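Local coordinates for glucose-6-phosphate isomerase (Plasmodium falciparum, PDB 3QKI), which probably interconverts alpha-D-glucose 6-phosphate and beta-D-fructose 6-phosphate, the second step of glycolysis, at residues Q71-A85 / L359-Y373. Residues are numbered along the deposited sequence; the frame is centred on the assembly and turned at random.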
loop_
_atom_site.group_PDB
_atom_site.type_symbol
_atom_site.label_atom_id
_atom_site.label_comp_id
_atom_site.label_asym_id
_atom_site.label_seq_id
_atom_site.Cartn_x
_atom_site.Cartn_y
_atom_site.Cartn_z
ATOM N N GLN A 71 22.157 11.357 3.665
ATOM C CA GLN A 71 22.113 11.426 2.206
ATOM C C GLN A 71 23.552 11.481 1.724
ATOM O O GLN A 71 24.419 12.055 2.392
ATOM C CB GLN A 71 21.285 12.635 1.696
ATOM C CG GLN A 71 19.806 12.566 2.082
ATOM C CD GLN A 71 19.035 11.457 1.400
ATOM O OE1 GLN A 71 19.396 10.955 0.332
ATOM N NE2 GLN A 71 17.937 11.079 1.987
ATOM N N ARG A 72 23.812 10.881 0.577
ATOM C CA ARG A 72 25.160 10.739 0.023
ATOM C C ARG A 72 25.753 11.990 -0.640
ATOM O O ARG A 72 26.123 11.988 -1.812
ATOM C CB ARG A 72 25.262 9.470 -0.850
ATOM C CG ARG A 72 24.828 8.202 -0.117
ATOM C CD ARG A 72 25.253 6.957 -0.854
ATOM N NE ARG A 72 26.699 6.762 -0.739
ATOM C CZ ARG A 72 27.400 5.841 -1.392
ATOM N NH1 ARG A 72 26.801 5.014 -2.231
ATOM N NH2 ARG A 72 28.710 5.740 -1.204
ATOM N N TYR A 73 25.863 13.053 0.137
ATOM C CA TYR A 73 26.471 14.297 -0.302
ATOM C C TYR A 73 27.173 15.025 0.811
ATOM O O TYR A 73 26.732 14.996 1.963
ATOM C CB TYR A 73 25.480 15.255 -1.044
ATOM C CG TYR A 73 24.082 15.430 -0.466
ATOM C CD1 TYR A 73 22.950 15.242 -1.261
ATOM C CD2 TYR A 73 23.895 15.943 0.817
ATOM C CE1 TYR A 73 21.670 15.445 -0.759
ATOM C CE2 TYR A 73 22.619 16.135 1.338
ATOM C CZ TYR A 73 21.511 15.905 0.537
ATOM O OH TYR A 73 20.253 16.105 1.024
ATOM N N SER A 74 28.240 15.726 0.443
ATOM C CA SER A 74 28.953 16.630 1.334
ATOM C C SER A 74 28.155 17.954 1.281
ATOM O O SER A 74 27.260 18.102 0.432
ATOM C CB SER A 74 30.361 16.864 0.805
ATOM O OG SER A 74 30.324 17.587 -0.417
ATOM N N GLU A 75 28.489 18.931 2.139
ATOM C CA GLU A 75 27.837 20.241 2.077
ATOM C C GLU A 75 28.127 20.909 0.720
ATOM O O GLU A 75 27.273 21.619 0.184
ATOM C CB GLU A 75 28.304 21.154 3.207
ATOM C CG GLU A 75 27.896 20.675 4.573
ATOM C CD GLU A 75 28.833 21.131 5.673
ATOM O OE1 GLU A 75 29.798 20.394 5.992
ATOM O OE2 GLU A 75 28.609 22.246 6.198
ATOM N N LYS A 76 29.313 20.650 0.153
ATOM C CA LYS A 76 29.736 21.162 -1.157
ATOM C C LYS A 76 28.846 20.627 -2.283
ATOM O O LYS A 76 28.493 21.378 -3.193
ATOM C CB LYS A 76 31.187 20.753 -1.431
ATOM C CG LYS A 76 32.050 21.874 -1.950
ATOM C CD LYS A 76 32.733 22.566 -0.771
ATOM C CE LYS A 76 34.190 22.829 -1.036
ATOM N NZ LYS A 76 34.955 23.038 0.221
ATOM N N THR A 77 28.506 19.318 -2.235
ATOM C CA THR A 77 27.628 18.710 -3.255
ATOM C C THR A 77 26.188 19.237 -3.118
ATOM O O THR A 77 25.525 19.477 -4.127
ATOM C CB THR A 77 27.755 17.191 -3.281
ATOM O OG1 THR A 77 29.119 16.859 -3.523
ATOM C CG2 THR A 77 26.875 16.534 -4.371
ATOM N N LEU A 78 25.727 19.474 -1.880
ATOM C CA LEU A 78 24.388 20.030 -1.693
ATOM C C LEU A 78 24.352 21.465 -2.226
ATOM O O LEU A 78 23.363 21.860 -2.818
ATOM C CB LEU A 78 23.928 19.947 -0.221
ATOM C CG LEU A 78 22.462 20.337 0.054
ATOM C CD1 LEU A 78 21.489 19.525 -0.788
ATOM C CD2 LEU A 78 22.141 20.239 1.530
ATOM N N ASN A 79 25.455 22.227 -2.067
ATOM C CA ASN A 79 25.549 23.593 -2.611
ATOM C C ASN A 79 25.467 23.564 -4.121
ATOM O O ASN A 79 24.822 24.439 -4.701
ATOM C CB ASN A 79 26.820 24.304 -2.134
ATOM C CG ASN A 79 26.793 24.671 -0.662
ATOM O OD1 ASN A 79 25.755 24.616 0.012
ATOM N ND2 ASN A 79 27.949 25.018 -0.112
ATOM N N LYS A 80 26.043 22.520 -4.761
ATOM C CA LYS A 80 25.963 22.376 -6.212
ATOM C C LYS A 80 24.529 22.072 -6.637
ATOM O O LYS A 80 24.088 22.565 -7.678
ATOM C CB LYS A 80 26.936 21.317 -6.734
ATOM C CG LYS A 80 27.012 21.217 -8.263
ATOM C CD LYS A 80 27.538 22.490 -8.933
ATOM C CE LYS A 80 28.897 22.969 -8.435
ATOM N NZ LYS A 80 29.316 24.202 -9.131
ATOM N N LEU A 81 23.789 21.269 -5.817
ATOM C CA LEU A 81 22.378 20.976 -6.094
ATOM C C LEU A 81 21.577 22.291 -6.069
ATOM O O LEU A 81 20.720 22.492 -6.923
ATOM C CB LEU A 81 21.818 19.949 -5.086
ATOM C CG LEU A 81 22.120 18.483 -5.419
ATOM C CD1 LEU A 81 21.860 17.596 -4.221
ATOM C CD2 LEU A 81 21.313 17.996 -6.616
ATOM N N VAL A 82 21.912 23.209 -5.129
ATOM C CA VAL A 82 21.287 24.545 -5.033
ATOM C C VAL A 82 21.627 25.380 -6.277
ATOM O O VAL A 82 20.745 26.059 -6.806
ATOM C CB VAL A 82 21.614 25.245 -3.696
ATOM C CG1 VAL A 82 21.125 26.703 -3.684
ATOM C CG2 VAL A 82 21.022 24.453 -2.536
ATOM N N GLU A 83 22.875 25.253 -6.800
ATOM C CA GLU A 83 23.272 25.939 -8.032
ATOM C C GLU A 83 22.459 25.399 -9.205
ATOM O O GLU A 83 22.110 26.172 -10.088
ATOM C CB GLU A 83 24.765 25.798 -8.313
ATOM C CG GLU A 83 25.614 26.686 -7.422
ATOM C CD GLU A 83 27.100 26.512 -7.650
ATOM O OE1 GLU A 83 27.495 26.247 -8.808
ATOM O OE2 GLU A 83 27.870 26.638 -6.672
ATOM N N TYR A 84 22.150 24.087 -9.200
ATOM C CA TYR A 84 21.283 23.484 -10.216
ATOM C C TYR A 84 19.849 24.078 -10.137
ATOM O O TYR A 84 19.301 24.451 -11.165
ATOM C CB TYR A 84 21.275 21.948 -10.114
ATOM C CG TYR A 84 20.314 21.340 -11.105
ATOM C CD1 TYR A 84 19.009 21.021 -10.733
ATOM C CD2 TYR A 84 20.676 21.163 -12.438
ATOM C CE1 TYR A 84 18.103 20.506 -11.655
ATOM C CE2 TYR A 84 19.767 20.673 -13.373
ATOM C CZ TYR A 84 18.485 20.339 -12.975
ATOM O OH TYR A 84 17.604 19.800 -13.864
ATOM N N ALA A 85 19.266 24.196 -8.928
ATOM C CA ALA A 85 17.943 24.814 -8.730
ATOM C C ALA A 85 17.939 26.259 -9.284
ATOM O O ALA A 85 16.979 26.658 -9.955
ATOM C CB ALA A 85 17.583 24.827 -7.256
ATOM N N LEU A 359 14.932 21.516 -0.752
ATOM C CA LEU A 359 16.033 20.612 -0.384
ATOM C C LEU A 359 15.592 19.144 -0.459
ATOM O O LEU A 359 16.377 18.293 -0.863
ATOM C CB LEU A 359 16.557 20.946 1.018
ATOM C CG LEU A 359 17.290 22.309 1.151
ATOM C CD1 LEU A 359 17.579 22.623 2.617
ATOM C CD2 LEU A 359 18.563 22.318 0.324
ATOM N N LEU A 360 14.324 18.865 -0.123
ATOM C CA LEU A 360 13.758 17.511 -0.204
ATOM C C LEU A 360 13.620 17.090 -1.672
ATOM O O LEU A 360 14.000 15.989 -2.040
ATOM C CB LEU A 360 12.415 17.460 0.543
ATOM C CG LEU A 360 11.817 16.069 0.796
ATOM C CD1 LEU A 360 12.796 15.172 1.582
ATOM C CD2 LEU A 360 10.536 16.171 1.604
ATOM N N ALA A 361 13.146 17.996 -2.534
ATOM C CA ALA A 361 13.038 17.756 -3.989
ATOM C C ALA A 361 14.427 17.575 -4.613
ATOM O O ALA A 361 14.613 16.672 -5.426
ATOM C CB ALA A 361 12.301 18.943 -4.666
ATOM N N LEU A 362 15.419 18.404 -4.211
ATOM C CA LEU A 362 16.801 18.290 -4.725
ATOM C C LEU A 362 17.426 16.951 -4.365
ATOM O O LEU A 362 18.104 16.354 -5.189
ATOM C CB LEU A 362 17.690 19.441 -4.235
ATOM C CG LEU A 362 17.439 20.831 -4.864
ATOM C CD1 LEU A 362 18.160 21.907 -4.067
ATOM C CD2 LEU A 362 17.902 20.873 -6.279
ATOM N N THR A 363 17.157 16.468 -3.130
ATOM C CA THR A 363 17.644 15.184 -2.621
ATOM C C THR A 363 17.059 14.049 -3.464
ATOM O O THR A 363 17.796 13.167 -3.895
ATOM C CB THR A 363 17.288 15.058 -1.141
ATOM O OG1 THR A 363 17.951 16.100 -0.414
ATOM C CG2 THR A 363 17.655 13.723 -0.562
ATOM N N SER A 364 15.738 14.081 -3.693
ATOM C CA SER A 364 15.017 13.088 -4.487
ATOM C C SER A 364 15.574 13.036 -5.926
ATOM O O SER A 364 15.823 11.950 -6.451
ATOM C CB SER A 364 13.538 13.437 -4.494
ATOM O OG SER A 364 12.755 12.521 -5.247
ATOM N N PHE A 365 15.760 14.209 -6.548
ATOM C CA PHE A 365 16.304 14.392 -7.894
ATOM C C PHE A 365 17.719 13.814 -7.973
ATOM O O PHE A 365 18.037 13.095 -8.913
ATOM C CB PHE A 365 16.295 15.901 -8.246
ATOM C CG PHE A 365 16.987 16.261 -9.539
ATOM C CD1 PHE A 365 16.375 16.025 -10.765
ATOM C CD2 PHE A 365 18.253 16.844 -9.530
ATOM C CE1 PHE A 365 17.018 16.368 -11.964
ATOM C CE2 PHE A 365 18.907 17.156 -10.723
ATOM C CZ PHE A 365 18.287 16.916 -11.935
ATOM N N TYR A 366 18.569 14.139 -6.968
ATOM C CA TYR A 366 19.946 13.672 -6.859
ATOM C C TYR A 366 20.012 12.126 -6.793
ATOM O O TYR A 366 20.710 11.510 -7.598
ATOM C CB TYR A 366 20.562 14.303 -5.602
ATOM C CG TYR A 366 21.985 13.897 -5.303
ATOM C CD1 TYR A 366 23.052 14.446 -6.014
ATOM C CD2 TYR A 366 22.279 13.048 -4.239
ATOM C CE1 TYR A 366 24.369 14.107 -5.719
ATOM C CE2 TYR A 366 23.597 12.699 -3.933
ATOM C CZ TYR A 366 24.639 13.241 -4.670
ATOM O OH TYR A 366 25.934 12.908 -4.365
ATOM N N ASN A 367 19.244 11.512 -5.873
ATOM C CA ASN A 367 19.186 10.046 -5.730
ATOM C C ASN A 367 18.728 9.359 -6.986
ATOM O O ASN A 367 19.314 8.343 -7.380
ATOM C CB ASN A 367 18.294 9.648 -4.560
ATOM C CG ASN A 367 18.937 9.916 -3.232
ATOM O OD1 ASN A 367 20.153 10.003 -3.133
ATOM N ND2 ASN A 367 18.133 10.076 -2.187
ATOM N N SER A 368 17.705 9.906 -7.632
ATOM C CA SER A 368 17.175 9.301 -8.857
ATOM C C SER A 368 18.124 9.491 -10.052
ATOM O O SER A 368 18.410 8.527 -10.766
ATOM C CB SER A 368 15.794 9.872 -9.176
ATOM O OG SER A 368 15.335 9.450 -10.458
ATOM N N HIS A 369 18.588 10.738 -10.293
ATOM C CA HIS A 369 19.440 11.003 -11.446
ATOM C C HIS A 369 20.869 10.508 -11.373
ATOM O O HIS A 369 21.362 9.960 -12.351
ATOM C CB HIS A 369 19.378 12.482 -11.873
ATOM C CG HIS A 369 18.175 12.781 -12.710
ATOM N ND1 HIS A 369 18.300 13.234 -14.011
ATOM C CD2 HIS A 369 16.858 12.625 -12.424
ATOM C CE1 HIS A 369 17.067 13.339 -14.476
ATOM N NE2 HIS A 369 16.167 12.981 -13.560
ATOM N N PHE A 370 21.534 10.714 -10.240
ATOM C CA PHE A 370 22.952 10.401 -10.074
ATOM C C PHE A 370 23.283 9.035 -9.463
ATOM O O PHE A 370 24.380 8.520 -9.678
ATOM C CB PHE A 370 23.671 11.577 -9.402
ATOM C CG PHE A 370 23.355 12.858 -10.133
ATOM C CD1 PHE A 370 23.796 13.059 -11.437
ATOM C CD2 PHE A 370 22.509 13.806 -9.572
ATOM C CE1 PHE A 370 23.423 14.196 -12.148
ATOM C CE2 PHE A 370 22.149 14.951 -10.281
ATOM C CZ PHE A 370 22.591 15.127 -11.570
ATOM N N PHE A 371 22.324 8.417 -8.793
ATOM C CA PHE A 371 22.530 7.091 -8.197
ATOM C C PHE A 371 21.626 6.057 -8.836
ATOM O O PHE A 371 21.755 4.865 -8.546
ATOM C CB PHE A 371 22.301 7.157 -6.683
ATOM C CG PHE A 371 23.466 7.735 -5.933
ATOM C CD1 PHE A 371 23.659 9.113 -5.866
ATOM C CD2 PHE A 371 24.370 6.907 -5.279
ATOM C CE1 PHE A 371 24.752 9.650 -5.183
ATOM C CE2 PHE A 371 25.451 7.448 -4.574
ATOM C CZ PHE A 371 25.645 8.814 -4.547
ATOM N N ASP A 372 20.693 6.518 -9.688
ATOM C CA ASP A 372 19.722 5.684 -10.384
ATOM C C ASP A 372 18.798 4.928 -9.420
ATOM O O ASP A 372 18.408 3.774 -9.676
ATOM C CB ASP A 372 20.410 4.789 -11.439
ATOM C CG ASP A 372 19.593 4.584 -12.695
ATOM O OD1 ASP A 372 19.489 3.435 -13.141
ATOM O OD2 ASP A 372 19.085 5.590 -13.252
ATOM N N TYR A 373 18.478 5.574 -8.281
ATOM C CA TYR A 373 17.550 5.054 -7.265
ATOM C C TYR A 373 16.135 5.482 -7.665
ATOM O O TYR A 373 15.705 6.612 -7.407
ATOM C CB TYR A 373 17.922 5.559 -5.864
ATOM C CG TYR A 373 19.265 5.070 -5.351
ATOM C CD1 TYR A 373 19.840 3.896 -5.841
ATOM C CD2 TYR A 373 19.952 5.768 -4.364
ATOM C CE1 TYR A 373 21.068 3.441 -5.369
ATOM C CE2 TYR A 373 21.175 5.313 -3.875
ATOM C CZ TYR A 373 21.736 4.157 -4.394
ATOM O OH TYR A 373 22.954 3.707 -3.944
HETATM O O HOH W 1 21.523 10.093 -1.024
HETATM O O HOH W 2 24.235 3.549 -1.679
#
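Tyr366 and Leu81 meet, closely packed, where helix 75-85 crosses helix 359-371 at 102°. With CG anti to the backbone N (chi1 178°), the Tyr366 ring leaves its helix toward the turn before helix 75-85. Leu81 CD1 rests 3.8 Å from Tyr366 CB, Thr77 CG2 touches the far end of the ring, and Tyr73 CD1 lies over one face, the two tyrosine planes inclined. Tyr366 OH donates to Arg72 O (2.7 Å), the carbonyl of the central residue of an inverse gamma turn. Tyr73 OH in turn donates to Thr363 OG1 (2.7 Å), and Thr363 OG1 donates to Leu359 O, a chain that satisfies both buried hydroxyls. Asn367 ND2 gives a nearly straight bond (170°) to Gln71 OE1 at 3.0 Å, and a water joins both side chains to Arg72 N. Leu362 CD2 presses on Leu81 O, and Tyr84 lies nearly parallel to Phe365 but slid aside, its hydroxyl bound to Leu543 O. The Arg72 end is looser: NH1 stands at the edge of the Phe371 ring, 3.6 Å from CE2, and is linked to Tyr373 OH through a water that NH1 meets by a weak bond, while NH2 is held by Lys42 O. Away from the substrate site, this is helix-on-helix packing within the alpha/beta fold of phosphoglucose isomerases, linking the connection from strand 64-70 to the helix that leads into strand 375-380 of the same mixed sheet.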